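Local atomic coordinates of Uly1 (Catenovulum maritimum, PDB entry 7DRQ), a protein that probably cleaves the algal cell-wall polysaccharide ulvan as a calcium-binding lyase of polysaccharide lyase family 24. Residues 254-266 with 273-285. Residues are numbered along the deposited sequence; the frame is centred on the assembly and turned at random.
With CA (calcium ion), chain E.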
ATOM      1  N   LYS A 254     -22.483   3.669  17.532  1.00 16.94           N
ATOM      2  CA  LYS A 254     -22.817   2.277  17.277  1.00 18.02           C
ATOM      3  C   LYS A 254     -22.255   1.338  18.332  1.00 15.54           C
ATOM      4  O   LYS A 254     -22.327   0.117  18.159  1.00 17.99           O
ATOM      5  CB  LYS A 254     -22.336   1.876  15.876  1.00 16.51           C
ATOM      6  CG  LYS A 254     -22.912   2.775  14.798  1.00 17.61           C
ATOM      7  CD  LYS A 254     -22.506   2.366  13.391  1.00 15.19           C
ATOM      8  CE  LYS A 254     -23.142   3.297  12.379  1.00 18.16           C
ATOM      9  NZ  LYS A 254     -22.500   3.231  11.047  1.00 21.85           N
ATOM     10  N   GLY A 255     -21.700   1.870  19.417  1.00 15.56           N
ATOM     11  CA  GLY A 255     -21.223   1.024  20.491  1.00 17.03           C
ATOM     12  C   GLY A 255     -19.871   1.406  21.067  1.00 15.32           C
ATOM     13  O   GLY A 255     -19.541   0.991  22.180  1.00 17.43           O
ATOM     14  N   GLU A 256     -19.080   2.180  20.331  1.00 12.42           N
ATOM     15  CA  GLU A 256     -17.781   2.632  20.819  1.00 13.67           C
ATOM     16  C   GLU A 256     -17.924   3.985  21.520  1.00 15.20           C
ATOM     17  O   GLU A 256     -18.913   4.696  21.343  1.00 16.78           O
ATOM     18  CB  GLU A 256     -16.781   2.723  19.659  1.00 12.03           C
ATOM     19  CG  GLU A 256     -15.304   3.039  20.046  1.00 13.12           C
ATOM     20  CD  GLU A 256     -14.723   2.086  21.081  1.00 16.80           C
ATOM     21  OE1 GLU A 256     -15.090   2.186  22.274  1.00 15.57           O
ATOM     22  OE2 GLU A 256     -13.889   1.239  20.706  1.00 15.58           O
ATOM     23  N   ILE A 257     -16.917   4.339  22.329  1.00 15.74           N
ATOM     24  CA  ILE A 257     -17.007   5.599  23.065  1.00 15.06           C
ATOM     25  C   ILE A 257     -16.960   6.807  22.135  1.00 17.44           C
ATOM     26  O   ILE A 257     -17.432   7.888  22.509  1.00 16.13           O
ATOM     27  CB  ILE A 257     -15.900   5.710  24.127  1.00 18.04           C
ATOM     28  CG1 ILE A 257     -14.517   5.616  23.476  1.00 16.24           C
ATOM     29  CG2 ILE A 257     -16.070   4.648  25.195  1.00 17.83           C
ATOM     30  CD1 ILE A 257     -13.386   6.076  24.374  1.00 20.72           C
ATOM     31  N   LYS A 258     -16.444   6.638  20.920  1.00 12.86           N
ATOM     32  CA  LYS A 258     -16.130   7.737  20.019  1.00 13.62           C
ATOM     33  C   LYS A 258     -15.851   7.137  18.650  1.00 14.41           C
ATOM     34  O   LYS A 258     -15.511   5.957  18.537  1.00 13.72           O
ATOM     35  CB  LYS A 258     -14.908   8.528  20.523  1.00 15.82           C
ATOM     36  CG  LYS A 258     -14.509   9.760  19.725  1.00 22.37           C
ATOM     37  CD  LYS A 258     -13.146  10.225  20.178  1.00 13.17           C
ATOM     38  CE  LYS A 258     -12.701  11.536  19.520  1.00 19.21           C
ATOM     39  NZ  LYS A 258     -12.792  11.531  18.048  1.00 28.73           N
ATOM     40  N   ASN A 259     -16.000   7.957  17.613  1.00 13.71           N
ATOM     41  CA  ASN A 259     -15.520   7.565  16.294  1.00 12.82           C
ATOM     42  C   ASN A 259     -14.016   7.301  16.339  1.00 12.58           C
ATOM     43  O   ASN A 259     -13.298   7.840  17.177  1.00 12.47           O
ATOM     44  CB  ASN A 259     -15.808   8.665  15.273  1.00 13.92           C
ATOM     45  CG  ASN A 259     -17.290   8.829  14.975  1.00 11.57           C
ATOM     46  OD1 ASN A 259     -18.124   7.994  15.349  1.00 12.32           O
ATOM     47  ND2 ASN A 259     -17.622   9.921  14.302  1.00 14.92           N
ATOM     48  N   TRP A 260     -13.533   6.468  15.412  1.00 10.80           N
ATOM     49  CA  TRP A 260     -12.095   6.235  15.298  1.00 11.40           C
ATOM     50  C   TRP A 260     -11.760   5.976  13.838  1.00  9.23           C
ATOM     51  O   TRP A 260     -12.647   5.850  12.994  1.00 11.23           O
ATOM     52  CB  TRP A 260     -11.629   5.072  16.188  1.00 11.45           C
ATOM     53  CG  TRP A 260     -12.359   3.752  16.004  1.00 11.91           C
ATOM     54  CD1 TRP A 260     -13.626   3.439  16.430  1.00 12.77           C
ATOM     55  CD2 TRP A 260     -11.855   2.571  15.358  1.00 12.89           C
ATOM     56  NE1 TRP A 260     -13.935   2.140  16.090  1.00 13.26           N
ATOM     57  CE2 TRP A 260     -12.869   1.589  15.427  1.00 12.32           C
ATOM     58  CE3 TRP A 260     -10.651   2.253  14.728  1.00 13.36           C
ATOM     59  CZ2 TRP A 260     -12.703   0.306  14.899  1.00 12.47           C
ATOM     60  CZ3 TRP A 260     -10.497   0.977  14.193  1.00 11.45           C
ATOM     61  CH2 TRP A 260     -11.515   0.026  14.277  1.00 12.89           C
ATOM     62  N   SER A 261     -10.459   5.934  13.540  1.00 10.43           N
ATOM     63  CA  SER A 261      -9.953   5.662  12.200  1.00 10.13           C
ATOM     64  C   SER A 261      -8.904   4.559  12.281  1.00 10.70           C
ATOM     65  O   SER A 261      -8.297   4.324  13.329  1.00 13.61           O
ATOM     66  CB  SER A 261      -9.354   6.921  11.561  1.00 14.30           C
ATOM     67  OG  SER A 261      -9.173   6.726  10.164  1.00 22.12           O
ATOM     68  N   ILE A 262      -8.679   3.886  11.161  1.00 11.86           N
ATOM     69  CA  ILE A 262      -7.969   2.613  11.153  1.00 11.48           C
ATOM     70  C   ILE A 262      -6.743   2.733  10.257  1.00 13.17           C
ATOM     71  O   ILE A 262      -6.835   3.216   9.123  1.00 12.79           O
ATOM     72  CB  ILE A 262      -8.903   1.467  10.711  1.00 14.40           C
ATOM     73  CG1 ILE A 262      -8.156   0.130  10.631  1.00 13.40           C
ATOM     74  CG2 ILE A 262      -9.618   1.812   9.385  1.00 11.68           C
ATOM     75  CD1 ILE A 262      -9.109  -1.062  10.576  1.00 10.47           C
ATOM     76  N   TYR A 263      -5.588   2.328  10.790  1.00 13.06           N
ATOM     77  CA  TYR A 263      -4.287   2.493  10.142  1.00 13.98           C
ATOM     78  C   TYR A 263      -3.657   1.110  10.055  1.00 12.21           C
ATOM     79  O   TYR A 263      -3.061   0.635  11.025  1.00 13.26           O
ATOM     80  CB  TYR A 263      -3.403   3.476  10.922  1.00 12.51           C
ATOM     81  CG  TYR A 263      -3.876   4.898  10.774  1.00 14.92           C
ATOM     82  CD1 TYR A 263      -4.976   5.359  11.489  1.00 12.34           C
ATOM     83  CD2 TYR A 263      -3.245   5.775   9.900  1.00 17.46           C
ATOM     84  CE1 TYR A 263      -5.427   6.657  11.338  1.00 14.19           C
ATOM     85  CE2 TYR A 263      -3.690   7.075   9.746  1.00 14.35           C
ATOM     86  CZ  TYR A 263      -4.781   7.504  10.465  1.00 16.23           C
ATOM     87  OH  TYR A 263      -5.233   8.788  10.313  1.00 15.32           O
ATOM     88  N   GLY A 264      -3.791   0.462   8.905  1.00 14.95           N
ATOM     89  CA  GLY A 264      -3.264  -0.878   8.773  1.00 16.36           C
ATOM     90  C   GLY A 264      -3.478  -1.399   7.373  1.00 15.57           C
ATOM     91  O   GLY A 264      -3.770  -0.643   6.443  1.00 17.52           O
ATOM     92  N   LYS A 265      -3.336  -2.710   7.233  1.00 12.08           N
ATOM     93  CA  LYS A 265      -3.398  -3.314   5.911  1.00 13.29           C
ATOM     94  C   LYS A 265      -3.934  -4.728   6.030  1.00 13.47           C
ATOM     95  O   LYS A 265      -3.566  -5.463   6.955  1.00 11.04           O
ATOM     96  CB  LYS A 265      -2.021  -3.329   5.248  1.00 16.52           C
ATOM     97  CG  LYS A 265      -2.071  -3.664   3.760  1.00 24.71           C
ATOM     98  CD  LYS A 265      -0.784  -3.259   3.051  1.00 29.10           C
ATOM     99  CE  LYS A 265      -0.402  -1.826   3.352  1.00 32.96           C
ATOM    100  NZ  LYS A 265       0.837  -1.465   2.603  1.00 32.36           N
HETATM  101  N   MSE A 266      -4.819  -5.087   5.102  1.00 12.02           N
HETATM  102  CA  MSE A 266      -5.260  -6.457   4.940  1.00 10.32           C
HETATM  103  C   MSE A 266      -4.283  -7.159   4.018  1.00 12.31           C
HETATM  104  O   MSE A 266      -3.738  -6.546   3.090  1.00 11.25           O
HETATM  105  CB  MSE A 266      -6.673  -6.531   4.343  1.00 12.32           C
HETATM  106  CG  MSE A 266      -7.697  -5.784   5.134  1.00 12.21           C
HETATM  107 SE   MSE A 266      -9.471  -6.031   4.308  0.70 18.56          SE
HETATM  108  CE  MSE A 266      -9.334  -7.771   3.756  1.00  7.37           C
ATOM    109  N   ILE A 273      -7.456 -14.530   4.518  1.00 11.98           N
ATOM    110  CA  ILE A 273      -7.555 -13.079   4.507  1.00 10.42           C
ATOM    111  C   ILE A 273      -7.493 -12.587   5.948  1.00 11.65           C
ATOM    112  O   ILE A 273      -8.247 -13.063   6.799  1.00 10.43           O
ATOM    113  CB  ILE A 273      -8.857 -12.646   3.822  1.00 10.11           C
ATOM    114  CG1 ILE A 273      -8.786 -12.965   2.331  1.00 13.04           C
ATOM    115  CG2 ILE A 273      -9.118 -11.184   4.041  1.00 10.50           C
ATOM    116  CD1 ILE A 273     -10.142 -12.920   1.639  1.00 13.40           C
ATOM    117  N   ARG A 274      -6.567 -11.667   6.237  1.00 11.83           N
ATOM    118  CA  ARG A 274      -6.395 -11.153   7.597  1.00  8.66           C
ATOM    119  C   ARG A 274      -6.114  -9.655   7.557  1.00 13.07           C
ATOM    120  O   ARG A 274      -5.908  -9.063   6.496  1.00 13.52           O
ATOM    121  CB  ARG A 274      -5.260 -11.877   8.350  1.00 11.26           C
ATOM    122  CG  ARG A 274      -4.995 -13.313   7.913  1.00 11.67           C
ATOM    123  CD  ARG A 274      -3.902 -13.997   8.746  1.00 11.90           C
ATOM    124  NE  ARG A 274      -3.714 -15.379   8.302  1.00  9.80           N
ATOM    125  CZ  ARG A 274      -3.834 -16.453   9.087  1.00  8.88           C
ATOM    126  NH1 ARG A 274      -4.110 -16.316  10.383  1.00 10.70           N
ATOM    127  NH2 ARG A 274      -3.667 -17.667   8.569  1.00 10.00           N
ATOM    128  N   ILE A 275      -6.116  -9.029   8.735  1.00  9.24           N
ATOM    129  CA  ILE A 275      -5.811  -7.607   8.849  1.00 12.60           C
ATOM    130  C   ILE A 275      -5.012  -7.360  10.124  1.00 11.08           C
ATOM    131  O   ILE A 275      -5.231  -8.009  11.152  1.00 10.98           O
ATOM    132  CB  ILE A 275      -7.106  -6.761   8.832  1.00 12.55           C
ATOM    133  CG1 ILE A 275      -6.790  -5.271   8.636  1.00 11.15           C
ATOM    134  CG2 ILE A 275      -7.919  -7.024  10.100  1.00 12.98           C
ATOM    135  CD1 ILE A 275      -8.045  -4.392   8.445  1.00 14.46           C
ATOM    136  N   GLY A 276      -4.054  -6.449  10.038  1.00 11.68           N
ATOM    137  CA  GLY A 276      -3.401  -5.910  11.220  1.00 10.57           C
ATOM    138  C   GLY A 276      -3.479  -4.403  11.142  1.00  8.73           C
ATOM    139  O   GLY A 276      -3.404  -3.827  10.058  1.00 10.17           O
ATOM    140  N   PHE A 277      -3.676  -3.765  12.294  1.00  9.84           N
ATOM    141  CA  PHE A 277      -3.856  -2.321  12.236  1.00 12.02           C
ATOM    142  C   PHE A 277      -3.597  -1.696  13.596  1.00 11.49           C
ATOM    143  O   PHE A 277      -3.526  -2.378  14.621  1.00 10.40           O
ATOM    144  CB  PHE A 277      -5.270  -1.950  11.729  1.00  9.32           C
ATOM    145  CG  PHE A 277      -6.391  -2.398  12.625  1.00 11.25           C
ATOM    146  CD1 PHE A 277      -6.966  -3.652  12.460  1.00 11.00           C
ATOM    147  CD2 PHE A 277      -6.908  -1.546  13.603  1.00 11.23           C
ATOM    148  CE1 PHE A 277      -8.015  -4.068  13.271  1.00 11.30           C
ATOM    149  CE2 PHE A 277      -7.971  -1.955  14.424  1.00 13.30           C
ATOM    150  CZ  PHE A 277      -8.525  -3.214  14.249  1.00 11.80           C
ATOM    151  N   GLN A 278      -3.427  -0.376  13.575  1.00 10.71           N
ATOM    152  CA  GLN A 278      -3.471   0.461  14.763  1.00  8.23           C
ATOM    153  C   GLN A 278      -4.627   1.445  14.624  1.00 10.68           C
ATOM    154  O   GLN A 278      -5.176   1.642  13.541  1.00 12.31           O
ATOM    155  CB  GLN A 278      -2.125   1.187  14.976  1.00 10.89           C
ATOM    156  CG  GLN A 278      -0.965   0.188  14.978  1.00  8.80           C
ATOM    157  CD  GLN A 278       0.364   0.784  15.415  1.00 10.38           C
ATOM    158  OE1 GLN A 278       1.069   1.420  14.625  1.00 10.39           O
ATOM    159  NE2 GLN A 278       0.717   0.572  16.678  1.00 10.04           N
ATOM    160  N   ARG A 279      -5.004   2.060  15.735  1.00  9.57           N
ATOM    161  CA  ARG A 279      -6.215   2.864  15.803  1.00 10.92           C
ATOM    162  C   ARG A 279      -5.838   4.317  16.073  1.00 12.49           C
ATOM    163  O   ARG A 279      -4.897   4.589  16.818  1.00 12.89           O
ATOM    164  CB  ARG A 279      -7.146   2.330  16.905  1.00 12.11           C
ATOM    165  CG  ARG A 279      -8.198   3.337  17.381  1.00 10.98           C
ATOM    166  CD  ARG A 279      -9.086   2.758  18.496  1.00 11.78           C
ATOM    167  NE  ARG A 279      -8.324   2.489  19.712  1.00 13.68           N
ATOM    168  CZ  ARG A 279      -8.740   1.683  20.692  1.00 15.94           C
ATOM    169  NH1 ARG A 279      -9.922   1.094  20.594  1.00 11.95           N
ATOM    170  NH2 ARG A 279      -7.996   1.510  21.783  1.00 10.97           N
ATOM    171  N   ARG A 280      -6.542   5.261  15.448  1.00 11.77           N
ATOM    172  CA  ARG A 280      -6.423   6.657  15.837  1.00 10.91           C
ATOM    173  C   ARG A 280      -7.755   7.071  16.436  1.00 11.94           C
ATOM    174  O   ARG A 280      -8.775   7.077  15.740  1.00 11.12           O
ATOM    175  CB  ARG A 280      -6.052   7.586  14.676  1.00 14.01           C
ATOM    176  CG  ARG A 280      -5.823   9.032  15.162  1.00 10.33           C
ATOM    177  CD  ARG A 280      -5.386   9.985  14.039  1.00 13.45           C
ATOM    178  NE  ARG A 280      -4.123   9.589  13.418  1.00 13.08           N
ATOM    179  CZ  ARG A 280      -3.510  10.280  12.461  1.00 16.17           C
ATOM    180  NH1 ARG A 280      -4.020  11.429  12.037  1.00 14.06           N
ATOM    181  NH2 ARG A 280      -2.374   9.830  11.932  1.00 15.49           N
ATOM    182  N   PHE A 281      -7.767   7.430  17.682  1.00 12.19           N
ATOM    183  CA  PHE A 281      -8.982   7.820  18.350  1.00 13.16           C
ATOM    184  C   PHE A 281      -9.191   9.334  18.399  1.00 13.98           C
ATOM    185  O   PHE A 281     -10.254   9.757  18.595  1.00 13.09           O
ATOM    186  CB  PHE A 281      -8.954   7.361  19.823  1.00 12.12           C
ATOM    187  CG  PHE A 281      -9.928   6.299  20.192  1.00 15.73           C
ATOM    188  CD1 PHE A 281     -11.210   6.336  19.794  1.00 15.97           C
ATOM    189  CD2 PHE A 281      -9.550   5.272  21.034  1.00 23.52           C
ATOM    190  CE1 PHE A 281     -12.090   5.360  20.146  1.00 16.73           C
ATOM    191  CE2 PHE A 281     -10.441   4.297  21.421  1.00 27.35           C
ATOM    192  CZ  PHE A 281     -11.731   4.351  20.965  1.00 26.80           C
ATOM    193  N   ASN A 282      -8.127  10.094  18.289  1.00 11.77           N
ATOM    194  CA  ASN A 282      -8.210  11.547  18.389  1.00 11.93           C
ATOM    195  C   ASN A 282      -8.829  11.982  19.704  1.00 13.90           C
ATOM    196  O   ASN A 282      -9.513  13.006  19.770  1.00 14.06           O
ATOM    197  CB  ASN A 282      -8.981  12.146  17.221  1.00 14.53           C
ATOM    198  CG  ASN A 282      -8.418  11.714  15.880  1.00 11.90           C
ATOM    199  OD1 ASN A 282      -7.361  12.193  15.453  1.00 13.79           O
ATOM    200  ND2 ASN A 282      -9.123  10.805  15.218  1.00 12.22           N
ATOM    201  N   LEU A 283      -8.616  11.212  20.742  1.00 14.27           N
ATOM    202  CA  LEU A 283      -8.915  11.702  22.079  1.00 12.46           C
ATOM    203  C   LEU A 283      -7.820  12.654  22.541  1.00 17.65           C
ATOM    204  O   LEU A 283      -6.648  12.472  22.198  1.00 13.70           O
ATOM    205  CB  LEU A 283      -8.999  10.549  23.062  1.00 10.29           C
ATOM    206  CG  LEU A 283     -10.124   9.549  22.876  1.00 11.30           C
ATOM    207  CD1 LEU A 283      -9.731   8.241  23.546  1.00 15.31           C
ATOM    208  CD2 LEU A 283     -11.398  10.121  23.486  1.00 15.71           C
ATOM    209  N   PRO A 284      -8.158  13.665  23.344  1.00 14.42           N
ATOM    210  CA  PRO A 284      -7.095  14.476  23.952  1.00 17.90           C
ATOM    211  C   PRO A 284      -6.432  13.668  25.054  1.00 19.07           C
ATOM    212  O   PRO A 284      -6.950  13.579  26.171  1.00 23.88           O
ATOM    213  CB  PRO A 284      -7.842  15.706  24.492  1.00 13.96           C
ATOM    214  CG  PRO A 284      -9.240  15.219  24.736  1.00 16.67           C
ATOM    215  CD  PRO A 284      -9.505  14.092  23.758  1.00 15.15           C
ATOM    216  N   ASP A 285      -5.311  13.034  24.738  1.00 15.11           N
ATOM    217  CA  ASP A 285      -4.732  12.050  25.631  1.00 14.05           C
ATOM    218  C   ASP A 285      -3.234  11.978  25.363  1.00 15.61           C
ATOM    219  O   ASP A 285      -2.666  12.832  24.680  1.00 15.51           O
ATOM    220  CB  ASP A 285      -5.420  10.691  25.459  1.00 13.44           C
ATOM    221  CG  ASP A 285      -5.259  10.118  24.047  1.00 13.69           C
ATOM    222  OD1 ASP A 285      -4.517  10.702  23.227  1.00 14.30           O
ATOM    223  OD2 ASP A 285      -5.898   9.092  23.758  1.00 15.03           O
TER
HETATM  224 CA    CA E 603      -4.898  11.580  20.946  1.00 30.00          CA
HETATM  225  O   HOH W   1     -12.224   1.230  18.739  1.00 12.37           O
HETATM  226  O   HOH W   2     -12.145  -0.670  21.783  1.00 16.19           O
HETATM  227  O   HOH W   3     -11.773  10.045  16.029  1.00 15.84           O
HETATM  228  O   HOH W   4      -4.900  10.743  18.576  1.00 14.50           O
HETATM  229  O   HOH W   5      -6.123   9.433  21.026  1.00 13.94           O
HETATM  230  O   HOH W   6      -3.883  13.653  22.020  1.00 16.29           O
HETATM  231  O   HOH W   7      -5.587  13.301  19.568  1.00 16.39           O
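Arg279 runs from the Trp260 ring to the carboxylate of Glu256, apolar contacts first and polar ones at the tip. CB lies near Trp260 CE3; with CG anti to the backbone N (chi1 161°), CG reaches to 3.8 Å of that same CE3. CD continues past Trp260 and also sits over one face of the Phe281 ring, and the bend at chi3 then brings the guanidinium to that same phenyl, Phe281 CE2 over the centre of the guanidinium. At the tip, NH1 makes a long salt bridge of 4.0 Å to OE2 of Glu256, carboxylate and guanidinium planes 75° apart; two waters in the guanidinium plane receive bonds from NH1 and donate to OE2, while NH2 pairs with Asp291. An alanine in place of Glu256 would probably leave NH1 and both waters without their carboxylate and uncover the CZ edge of Phe281. Arg279 belongs to the antiparallel hairpin 261-269/272-280, part of one blade-like sheet, consistent with the beta-propeller clan of the BNR repeats; paired backbone hydrogen bonds join Ser261 with Arg280, Tyr263 with Gln278 and Lys265 with Gly276. Within it, Ile262 CD1 stands over the Phe277 ring, 3.7 Å from its centroid, a CH-pi contact. On the opposite face of the sheet, Tyr263 OH rests 3.1 Å from Arg280 CZ, over the guanidinium without hydrogen-bonding to it; NE bonds to Gln290. Past the strand end, Leu283 O and Asp285 OD1 bind calcium, joined by the carbonyl O of Phe287 and four waters.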